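Local coordinates for protein monovalent Na+/H+ antiporter subunit C (PDB 7D3U) that forms a small, membrane-embedded subunit of the Mrp complex, a multi-subunit bacterial pump that probably exchanges sodium ions for protons, at residues S48-A52 against A61-D65; M23-I27 against L86-A90. All blocks are in the same frame, centred on the assembly; numbering follows the deposited sequence.

How the contacts relate
From the N terminus, helix 2-17 leads through a short connection to residues 23-27, the first half of contact 2, at the start of helix 24-44. The chain then runs along that helix to a loop, where 48-52 meets 61-65 and contact 1 closes a small loop of eight intervening residues, none in helix or strand. Helix 66-90 returns, and residues 86-90, near its far end, complete contact 2 across 58 intervening residues. Contact 1 is therefore nested inside the loop closed by contact 2. Their centres lie about 37 Å apart and their nearest atoms about 26 Å, evidence that the two pairings tie opposite ends of the same helical hairpin.

Contact 1 of 2, residues S48-A52 against A61-D65; sequences SRREA and ALTSD
Arg49 lays its aliphatic chain against the backbone of Ala61 to Ser64, and Thr63 O is the atom it gathers round: Arg49 CB lies 3.3 Å from Thr63 O. With CG beside the backbone N (chi1 -55°) and a bend at chi3, the chain turns so that Thr63 O comes to the edge of the guanidinium, in its plane; Arg49 NE lies 3.4 Å from Thr63 O. One bond short of NE, Arg49 CD rests 3.7 Å from Ala61 C. The backbone contributes too, Arg49 O standing 3.3 Å from Ser64 CB.

Arg50 points away from 61-65, and its guanidinium is held from two chains: NE bonds to Ala47 O of its own chain, while NH2 makes a salt bridge with Asp602 and a hydrogen bond with Pro597 O, both of subunit A.

Glu51 supplies a backbone hydrogen bond between the segments. Ser64 N donates to Glu51 O over 2.6 Å, almost straight at the hydrogen (171°) and within the carbonyl plane. The Glu51 side chain, extended beyond CG, crosses Leu62 obliquely and touches it through one carboxylate oxygen, Glu51 OE1 lying 3.3 Å from Leu62 CG. Nearer the backbone, Glu51 CB meets Leu62 O at 3.2 Å.

Two pieces of irregular chain are thus joined by a backbone bond and by an arginine chain laid beside the Thr63 carbonyl oxygen.

The pairing occupies the connection between helix 24-44 and helix 66-90. Ser64 OG is hydrogen-bonded to Gln69 of helix 66-90, linking 61-65 to the beginning of that helix. Subunit A packs alongside, with its Glu708 against Arg49 and its Leu717 against Thr63.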
ATOM      1  N   SER C  48     -22.616 -29.765   9.337  1.00 81.26           N
ATOM      2  CA  SER C  48     -23.351 -30.884   9.905  1.00 81.26           C
ATOM      3  C   SER C  48     -24.580 -31.236   9.084  1.00 81.26           C
ATOM      4  O   SER C  48     -25.289 -32.187   9.424  1.00 81.26           O
ATOM      5  CB  SER C  48     -23.762 -30.573  11.345  1.00 81.26           C
ATOM      6  OG  SER C  48     -24.662 -29.480  11.389  1.00 81.26           O
ATOM      7  N   ARG C  49     -24.849 -30.484   8.021  1.00 80.15           N
ATOM      8  CA  ARG C  49     -25.924 -30.768   7.080  1.00 80.15           C
ATOM      9  C   ARG C  49     -25.277 -31.029   5.727  1.00 80.15           C
ATOM     10  O   ARG C  49     -24.745 -30.107   5.101  1.00 80.15           O
ATOM     11  CB  ARG C  49     -26.911 -29.604   7.010  1.00 80.15           C
ATOM     12  CG  ARG C  49     -27.488 -29.206   8.356  1.00 80.15           C
ATOM     13  CD  ARG C  49     -28.166 -27.852   8.285  1.00 80.15           C
ATOM     14  NE  ARG C  49     -27.202 -26.771   8.125  1.00 80.15           N
ATOM     15  CZ  ARG C  49     -26.542 -26.207   9.130  1.00 80.15           C
ATOM     16  NH1 ARG C  49     -26.743 -26.621  10.373  1.00 80.15           N
ATOM     17  NH2 ARG C  49     -25.681 -25.229   8.894  1.00 80.15           N
ATOM     18  N   ARG C  50     -25.319 -32.282   5.278  1.00 80.87           N
ATOM     19  CA  ARG C  50     -24.565 -32.717   4.110  1.00 80.87           C
ATOM     20  C   ARG C  50     -25.446 -32.918   2.882  1.00 80.87           C
ATOM     21  O   ARG C  50     -25.022 -33.562   1.920  1.00 80.87           O
ATOM     22  CB  ARG C  50     -23.804 -34.003   4.430  1.00 80.87           C
ATOM     23  CG  ARG C  50     -22.851 -33.883   5.605  1.00 80.87           C
ATOM     24  CD  ARG C  50     -21.716 -32.930   5.292  1.00 80.87           C
ATOM     25  NE  ARG C  50     -20.661 -32.983   6.296  1.00 80.87           N
ATOM     26  CZ  ARG C  50     -19.644 -33.834   6.263  1.00 80.87           C
ATOM     27  NH1 ARG C  50     -19.545 -34.713   5.276  1.00 80.87           N
ATOM     28  NH2 ARG C  50     -18.725 -33.810   7.218  1.00 80.87           N
ATOM     29  N   GLU C  51     -26.661 -32.382   2.891  1.00 81.75           N
ATOM     30  CA  GLU C  51     -27.567 -32.507   1.760  1.00 81.75           C
ATOM     31  C   GLU C  51     -27.472 -31.267   0.882  1.00 81.75           C
ATOM     32  O   GLU C  51     -27.376 -30.145   1.383  1.00 81.75           O
ATOM     33  CB  GLU C  51     -29.007 -32.712   2.229  1.00 81.75           C
ATOM     34  CG  GLU C  51     -29.888 -33.411   1.210  1.00 81.75           C
ATOM     35  CD  GLU C  51     -31.196 -33.891   1.801  1.00 81.75           C
ATOM     36  OE1 GLU C  51     -31.489 -33.541   2.963  1.00 81.75           O
ATOM     37  OE2 GLU C  51     -31.934 -34.618   1.105  1.00 81.75           O
ATOM     38  N   ALA C  52     -27.491 -31.478  -0.427  1.00 82.05           N
ATOM     39  CA  ALA C  52     -27.346 -30.369  -1.354  1.00 82.05           C
ATOM     40  C   ALA C  52     -28.630 -29.543  -1.391  1.00 82.05           C
ATOM     41  O   ALA C  52     -29.729 -30.101  -1.333  1.00 82.05           O
ATOM     42  CB  ALA C  52     -27.014 -30.881  -2.753  1.00 82.05           C
ATOM     43  N   ALA C  61     -32.410 -27.406   8.318  1.00 85.84           N
ATOM     44  CA  ALA C  61     -31.783 -28.237   9.341  1.00 85.84           C
ATOM     45  C   ALA C  61     -31.353 -29.597   8.805  1.00 85.84           C
ATOM     46  O   ALA C  61     -30.963 -30.471   9.587  1.00 85.84           O
ATOM     47  CB  ALA C  61     -32.694 -28.420  10.564  1.00 85.84           C
ATOM     48  N   LEU C  62     -31.419 -29.800   7.490  1.00 82.80           N
ATOM     49  CA  LEU C  62     -30.925 -31.014   6.858  1.00 82.80           C
ATOM     50  C   LEU C  62     -30.072 -30.765   5.624  1.00 82.80           C
ATOM     51  O   LEU C  62     -29.263 -31.635   5.279  1.00 82.80           O
ATOM     52  CB  LEU C  62     -32.094 -31.931   6.470  1.00 82.80           C
ATOM     53  CG  LEU C  62     -31.765 -33.409   6.262  1.00 82.80           C
ATOM     54  CD1 LEU C  62     -31.094 -33.983   7.496  1.00 82.80           C
ATOM     55  CD2 LEU C  62     -33.019 -34.194   5.915  1.00 82.80           C
ATOM     56  N   THR C  63     -30.208 -29.621   4.959  1.00 81.24           N
ATOM     57  CA  THR C  63     -29.436 -29.308   3.766  1.00 81.24           C
ATOM     58  C   THR C  63     -28.331 -28.310   4.083  1.00 81.24           C
ATOM     59  O   THR C  63     -28.453 -27.485   4.991  1.00 81.24           O
ATOM     60  CB  THR C  63     -30.326 -28.739   2.661  1.00 81.24           C
ATOM     61  OG1 THR C  63     -30.547 -27.344   2.899  1.00 81.24           O
ATOM     62  CG2 THR C  63     -31.654 -29.465   2.616  1.00 81.24           C
ATOM     63  N   SER C  64     -27.247 -28.395   3.317  1.00 78.59           N
ATOM     64  CA  SER C  64     -26.123 -27.490   3.501  1.00 78.59           C
ATOM     65  C   SER C  64     -26.532 -26.062   3.169  1.00 78.59           C
ATOM     66  O   SER C  64     -27.357 -25.816   2.285  1.00 78.59           O
ATOM     67  CB  SER C  64     -24.947 -27.915   2.625  1.00 78.59           C
ATOM     68  OG  SER C  64     -23.995 -26.873   2.508  1.00 78.59           O
ATOM     69  N   ASP C  65     -25.948 -25.114   3.892  1.00 76.77           N
ATOM     70  CA  ASP C  65     -26.286 -23.714   3.692  1.00 76.77           C
ATOM     71  C   ASP C  65     -25.732 -23.217   2.361  1.00 76.77           C
ATOM     72  O   ASP C  65     -24.656 -23.625   1.918  1.00 76.77           O
ATOM     73  CB  ASP C  65     -25.755 -22.876   4.853  1.00 76.77           C
ATOM     74  CG  ASP C  65     -26.178 -21.432   4.766  1.00 76.77           C
ATOM     75  OD1 ASP C  65     -27.166 -21.149   4.060  1.00 76.77           O
ATOM     76  OD2 ASP C  65     -25.513 -20.577   5.385  1.00 76.77           O
TER

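Contact 2 of 2, residues M23-I27 against L86-A90; sequences MVRVI and LLVLA
Leu86 meets both Ile27 and Met23. Its CB packs on Ile27 CG1 at 3.7 Å, the two side chains sliding past each other in opposite directions, while one branch tip, Leu86 CD2, reaches the terminal methyl of Met23, Met23 CE, at 3.7 Å. That pair crosses at about a right angle, because the methionine chain bends at chi2 (59°) and carries CE toward Leu86. Ile27 CD1 also rests against the backbone, 3.4 Å from Leu86 O.

Leu87 starts out to one side, but its end swings in: Leu87 CD2 lies 3.7 Å from Ile27 CD1, with Ile27 CG2 also beside it. The nearest CA pairs, Met23 with Ala90 and Ile27 with Leu86, run in opposite senses, as expected where the start of helix 24-44 lies beside the end of helix 66-90 in an antiparallel pair. This fits the three-helix membrane core of the NADH dehydrogenase chain 4L family. Cutting Ile27 back to alanine removes CG1, CG2 and CD1 and would probably open a gap between Leu86, Leu87 and Ala90, Leu87 CD2 losing its apolar neighbours.

Ala90 offers a single methyl to the other helix. Its CB lies 4.0 Å from Met23 CG and 4.3 Å from Val24 CG2, and Ile27 CD1 approaches the same methyl. Subunit D continues the packing, with its Ile167 on Leu86 and its Arg164 on Met23, while Ile663 of subunit A packs on Leu87.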
ATOM      1  N   MET C  23       9.344 -19.084  -7.391  1.00 74.01           N
ATOM      2  CA  MET C  23       8.038 -18.438  -7.445  1.00 74.01           C
ATOM      3  C   MET C  23       6.911 -19.439  -7.650  1.00 74.01           C
ATOM      4  O   MET C  23       5.802 -19.225  -7.148  1.00 74.01           O
ATOM      5  CB  MET C  23       8.010 -17.388  -8.552  1.00 74.01           C
ATOM      6  CG  MET C  23       6.821 -16.454  -8.465  1.00 74.01           C
ATOM      7  SD  MET C  23       6.780 -15.564  -6.902  1.00 74.01           S
ATOM      8  CE  MET C  23       5.135 -14.866  -6.958  1.00 74.01           C
ATOM      9  N   VAL C  24       7.162 -20.530  -8.375  1.00 71.68           N
ATOM     10  CA  VAL C  24       6.130 -21.548  -8.536  1.00 71.68           C
ATOM     11  C   VAL C  24       5.906 -22.284  -7.222  1.00 71.68           C
ATOM     12  O   VAL C  24       4.768 -22.607  -6.861  1.00 71.68           O
ATOM     13  CB  VAL C  24       6.498 -22.509  -9.678  1.00 71.68           C
ATOM     14  CG1 VAL C  24       5.572 -23.710  -9.685  1.00 71.68           C
ATOM     15  CG2 VAL C  24       6.426 -21.789 -11.006  1.00 71.68           C
ATOM     16  N   ARG C  25       6.980 -22.552  -6.480  1.00 73.34           N
ATOM     17  CA  ARG C  25       6.849 -23.156  -5.161  1.00 73.34           C
ATOM     18  C   ARG C  25       6.159 -22.233  -4.167  1.00 73.34           C
ATOM     19  O   ARG C  25       5.809 -22.680  -3.070  1.00 73.34           O
ATOM     20  CB  ARG C  25       8.228 -23.556  -4.636  1.00 73.34           C
ATOM     21  CG  ARG C  25       8.224 -24.685  -3.623  1.00 73.34           C
ATOM     22  CD  ARG C  25       9.600 -25.322  -3.536  1.00 73.34           C
ATOM     23  NE  ARG C  25       9.795 -26.083  -2.306  1.00 73.34           N
ATOM     24  CZ  ARG C  25       9.310 -27.302  -2.097  1.00 73.34           C
ATOM     25  NH1 ARG C  25       8.594 -27.904  -3.036  1.00 73.34           N
ATOM     26  NH2 ARG C  25       9.541 -27.920  -0.949  1.00 73.34           N
ATOM     27  N   VAL C  26       5.959 -20.968  -4.521  1.00 70.98           N
ATOM     28  CA  VAL C  26       5.173 -20.039  -3.724  1.00 70.98           C
ATOM     29  C   VAL C  26       3.732 -19.971  -4.213  1.00 70.98           C
ATOM     30  O   VAL C  26       2.798 -19.870  -3.414  1.00 70.98           O
ATOM     31  CB  VAL C  26       5.842 -18.647  -3.740  1.00 70.98           C
ATOM     32  CG1 VAL C  26       4.863 -17.567  -3.339  1.00 70.98           C
ATOM     33  CG2 VAL C  26       7.052 -18.633  -2.826  1.00 70.98           C
ATOM     34  N   ILE C  27       3.538 -20.041  -5.530  1.00 69.48           N
ATOM     35  CA  ILE C  27       2.189 -20.085  -6.083  1.00 69.48           C
ATOM     36  C   ILE C  27       1.472 -21.351  -5.643  1.00 69.48           C
ATOM     37  O   ILE C  27       0.256 -21.342  -5.426  1.00 69.48           O
ATOM     38  CB  ILE C  27       2.246 -19.960  -7.615  1.00 69.48           C
ATOM     39  CG1 ILE C  27       2.766 -18.580  -8.005  1.00 69.48           C
ATOM     40  CG2 ILE C  27       0.880 -20.191  -8.229  1.00 69.48           C
ATOM     41  CD1 ILE C  27       3.240 -18.494  -9.429  1.00 69.48           C
ATOM     42  N   LEU C  86      -0.204 -14.634 -11.084  1.00 67.36           N
ATOM     43  CA  LEU C  86       1.059 -14.960 -10.431  1.00 67.36           C
ATOM     44  C   LEU C  86       1.894 -15.898 -11.294  1.00 67.36           C
ATOM     45  O   LEU C  86       3.121 -15.759 -11.374  1.00 67.36           O
ATOM     46  CB  LEU C  86       0.797 -15.578  -9.060  1.00 67.36           C
ATOM     47  CG  LEU C  86       0.581 -14.586  -7.918  1.00 67.36           C
ATOM     48  CD1 LEU C  86       0.331 -15.318  -6.612  1.00 67.36           C
ATOM     49  CD2 LEU C  86       1.770 -13.657  -7.795  1.00 67.36           C
ATOM     50  N   LEU C  87       1.241 -16.847 -11.967  1.00 67.29           N
ATOM     51  CA  LEU C  87       1.966 -17.775 -12.827  1.00 67.29           C
ATOM     52  C   LEU C  87       2.566 -17.062 -14.028  1.00 67.29           C
ATOM     53  O   LEU C  87       3.702 -17.350 -14.420  1.00 67.29           O
ATOM     54  CB  LEU C  87       1.042 -18.904 -13.277  1.00 67.29           C
ATOM     55  CG  LEU C  87       0.673 -19.905 -12.185  1.00 67.29           C
ATOM     56  CD1 LEU C  87      -0.566 -20.679 -12.579  1.00 67.29           C
ATOM     57  CD2 LEU C  87       1.830 -20.844 -11.907  1.00 67.29           C
ATOM     58  N   VAL C  88       1.823 -16.130 -14.632  1.00 67.23           N
ATOM     59  CA  VAL C  88       2.410 -15.383 -15.738  1.00 67.23           C
ATOM     60  C   VAL C  88       3.479 -14.420 -15.234  1.00 67.23           C
ATOM     61  O   VAL C  88       4.375 -14.038 -15.995  1.00 67.23           O
ATOM     62  CB  VAL C  88       1.331 -14.645 -16.555  1.00 67.23           C
ATOM     63  CG1 VAL C  88       0.661 -13.584 -15.731  1.00 67.23           C
ATOM     64  CG2 VAL C  88       1.918 -14.055 -17.819  1.00 67.23           C
ATOM     65  N   LEU C  89       3.424 -14.030 -13.956  1.00 69.32           N
ATOM     66  CA  LEU C  89       4.523 -13.272 -13.368  1.00 69.32           C
ATOM     67  C   LEU C  89       5.756 -14.138 -13.168  1.00 69.32           C
ATOM     68  O   LEU C  89       6.881 -13.625 -13.169  1.00 69.32           O
ATOM     69  CB  LEU C  89       4.104 -12.679 -12.024  1.00 69.32           C
ATOM     70  CG  LEU C  89       3.421 -11.317 -11.960  1.00 69.32           C
ATOM     71  CD1 LEU C  89       3.687 -10.689 -10.609  1.00 69.32           C
ATOM     72  CD2 LEU C  89       3.895 -10.410 -13.071  1.00 69.32           C
ATOM     73  N   ALA C  90       5.568 -15.445 -12.984  1.00 68.87           N
ATOM     74  CA  ALA C  90       6.694 -16.323 -12.692  1.00 68.87           C
ATOM     75  C   ALA C  90       7.622 -16.525 -13.883  1.00 68.87           C
ATOM     76  O   ALA C  90       8.760 -16.964 -13.689  1.00 68.87           O
ATOM     77  CB  ALA C  90       6.187 -17.679 -12.204  1.00 68.87           C
TER